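Transcription factor tau subunit sfc1 (Schizosaccharomyces pombe, PDB 4BJI) takes part in RNA polymerase III transcription as a subunit of the tauA domain of TFIIIC, which binds boxA promoter DNA of tRNA and similar genes. Local coordinates at residues T24-K29 / L75-Y80. Numbering follows the deposited sequence.
Sequences TCRHSK and LPYLSY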
loop_
_atom_site.group_PDB
_atom_site.type_symbol
_atom_site.label_atom_id
_atom_site.label_comp_id
_atom_site.label_asym_id
_atom_site.label_seq_id
_atom_site.Cartn_x
_atom_site.Cartn_y
_atom_site.Cartn_z
ATOM N N THR A 24 4.093 8.312 17.753
ATOM C CA THR A 24 4.883 7.307 18.481
ATOM C C THR A 24 4.053 6.483 19.485
ATOM O O THR A 24 4.523 5.457 19.976
ATOM C CB THR A 24 6.060 7.935 19.236
ATOM O OG1 THR A 24 5.577 8.962 20.108
ATOM C CG2 THR A 24 7.041 8.544 18.256
ATOM N N CYS A 25 2.811 6.893 19.700
ATOM C CA CYS A 25 1.905 6.163 20.589
ATOM C C CYS A 25 0.443 6.410 20.203
ATOM O O CYS A 25 0.130 7.325 19.416
ATOM C CB CYS A 25 2.153 6.553 22.047
ATOM S SG CYS A 25 1.739 8.239 22.399
ATOM N N ARG A 26 -0.451 5.609 20.768
ATOM C CA ARG A 26 -1.867 5.687 20.438
ATOM C C ARG A 26 -2.556 6.967 20.945
ATOM O O ARG A 26 -2.069 7.652 21.856
ATOM C CB ARG A 26 -2.594 4.446 20.954
ATOM C CG ARG A 26 -2.895 4.485 22.438
ATOM C CD ARG A 26 -3.231 3.115 22.946
ATOM N NE ARG A 26 -3.944 3.185 24.219
ATOM C CZ ARG A 26 -4.016 2.176 25.078
ATOM N NH1 ARG A 26 -3.387 1.038 24.821
ATOM N NH2 ARG A 26 -4.697 2.317 26.205
ATOM N N HIS A 27 -3.700 7.261 20.356
ATOM C CA HIS A 27 -4.515 8.407 20.715
ATOM C C HIS A 27 -4.859 8.362 22.222
ATOM O O HIS A 27 -5.182 7.307 22.768
ATOM C CB HIS A 27 -5.762 8.416 19.838
ATOM C CG HIS A 27 -6.471 9.727 19.822
ATOM N ND1 HIS A 27 -7.065 10.258 20.949
ATOM C CD2 HIS A 27 -6.716 10.597 18.814
ATOM C CE1 HIS A 27 -7.616 11.420 20.640
ATOM N NE2 HIS A 27 -7.423 11.647 19.351
ATOM N N SER A 28 -4.739 9.506 22.893
ATOM C CA SER A 28 -4.906 9.559 24.346
ATOM C C SER A 28 -6.306 9.172 24.759
ATOM O O SER A 28 -6.548 8.758 25.903
ATOM C CB SER A 28 -4.623 10.975 24.854
ATOM O OG SER A 28 -5.402 11.919 24.143
ATOM N N LYS A 29 -7.248 9.359 23.849
ATOM C CA LYS A 29 -8.645 9.024 24.136
ATOM C C LYS A 29 -8.938 7.519 24.165
ATOM O O LYS A 29 -9.961 7.105 24.703
ATOM C CB LYS A 29 -9.590 9.752 23.166
ATOM C CG LYS A 29 -9.797 11.222 23.544
ATOM C CD LYS A 29 -10.746 11.960 22.608
ATOM C CE LYS A 29 -10.919 13.420 23.052
ATOM N NZ LYS A 29 -11.785 14.220 22.136
ATOM N N LEU A 75 -6.426 -1.446 14.764
ATOM C CA LEU A 75 -5.282 -0.765 14.123
ATOM C C LEU A 75 -4.803 0.466 14.907
ATOM O O LEU A 75 -3.605 0.676 15.025
ATOM C CB LEU A 75 -5.582 -0.428 12.660
ATOM C CG LEU A 75 -5.447 -1.633 11.714
ATOM C CD1 LEU A 75 -6.145 -1.437 10.409
ATOM C CD2 LEU A 75 -3.969 -1.992 11.501
ATOM N N PRO A 76 -5.731 1.270 15.469
ATOM C CA PRO A 76 -5.292 2.482 16.165
ATOM C C PRO A 76 -4.480 2.239 17.431
ATOM O O PRO A 76 -3.867 3.155 17.996
ATOM C CB PRO A 76 -6.633 3.185 16.501
ATOM C CG PRO A 76 -7.531 2.775 15.434
ATOM C CD PRO A 76 -7.196 1.311 15.259
ATOM N N TYR A 77 -4.468 0.984 17.894
ATOM C CA TYR A 77 -3.646 0.643 19.038
ATOM C C TYR A 77 -2.178 0.419 18.705
ATOM O O TYR A 77 -1.336 0.392 19.598
ATOM C CB TYR A 77 -4.190 -0.615 19.744
ATOM C CG TYR A 77 -5.420 -0.338 20.584
ATOM C CD1 TYR A 77 -6.692 -0.391 20.039
ATOM C CD2 TYR A 77 -5.293 0.036 21.912
ATOM C CE1 TYR A 77 -7.823 -0.100 20.808
ATOM C CE2 TYR A 77 -6.412 0.326 22.684
ATOM C CZ TYR A 77 -7.654 0.255 22.117
ATOM O OH TYR A 77 -8.753 0.534 22.917
ATOM N N LEU A 78 -1.872 0.276 17.407
ATOM C CA LEU A 78 -0.532 -0.072 16.957
ATOM C C LEU A 78 0.036 0.808 15.855
ATOM O O LEU A 78 1.224 0.727 15.587
ATOM C CB LEU A 78 -0.511 -1.502 16.419
ATOM C CG LEU A 78 -0.914 -2.594 17.390
ATOM C CD1 LEU A 78 -0.966 -3.902 16.659
ATOM C CD2 LEU A 78 0.038 -2.656 18.580
ATOM N N SER A 79 -0.803 1.584 15.188
ATOM C CA SER A 79 -0.418 2.213 13.931
ATOM C C SER A 79 -1.144 3.526 13.714
ATOM O O SER A 79 -2.175 3.773 14.354
ATOM C CB SER A 79 -0.697 1.262 12.757
ATOM O OG SER A 79 -2.092 1.058 12.562
ATOM N N TYR A 80 -0.614 4.329 12.794
ATOM C CA TYR A 80 -1.244 5.560 12.327
ATOM C C TYR A 80 -1.492 5.428 10.816
ATOM O O TYR A 80 -0.926 4.538 10.169
ATOM C CB TYR A 80 -0.352 6.778 12.651
ATOM C CG TYR A 80 1.002 6.788 11.974
ATOM C CD1 TYR A 80 2.097 6.109 12.512
ATOM C CD2 TYR A 80 1.191 7.459 10.782
ATOM C CE1 TYR A 80 3.347 6.124 11.868
ATOM C CE2 TYR A 80 2.408 7.459 10.129
ATOM C CZ TYR A 80 3.486 6.818 10.677
ATOM O OH TYR A 80 4.684 6.828 9.990
HETATM O O HOH W 1 -1.444 0.198 22.434
HETATM O O HOH W 2 -4.446 5.766 17.935
#
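Arg26 and Tyr77 form a water-bridged contact between residues 24-29, part of the long loop between strand 14-15 and helix 35-50, and the turn that leads into strand 79-82, within the helix-turn-helix family region of this DNA-binding domain. It is a worked example of water-mediated docking: no direct hydrogen bond joins residues 24-29 to residues 75-80, and two waters carry the polar links. Arg26 CG sits between the backbone N and the carbonyl carbon (chi1 79°), and from there the chain, extended to NE, carries the guanidinium to one edge of the Tyr77 ring. Arg26 NH1 lies 3.6 Å from Tyr77 CD2, close to the ring plane, while Tyr77 CE2 sits over the rim of one guanidinium face. With the two planes 75° apart, the ring presents its edge to the guanidinium, so this is neither a parallel stack nor a cation-pi contact over the ring face. At the root of the side chain, Arg26 CB packs 3.5 Å from Pro76 O.

One water lies in the guanidinium plane, accepts from Arg26 NH1 at 3.2 Å and donates to Tyr77 O at 2.8 Å. The other takes the His27 N-H at 2.9 Å and donates to Pro76 O at 2.7 Å. Successive carbonyls of the turn thus each hold one water. Further along the same loop, Glu32 takes Arg26 NH2 in a salt bridge and Gly31 O bonds Tyr77 OH directly. Tyr77 touches Ile41 of helix 35-50, while Tyr80 continues into the mixed sheet through backbone bonds to Thr92 of the antiparallel strand 90-93.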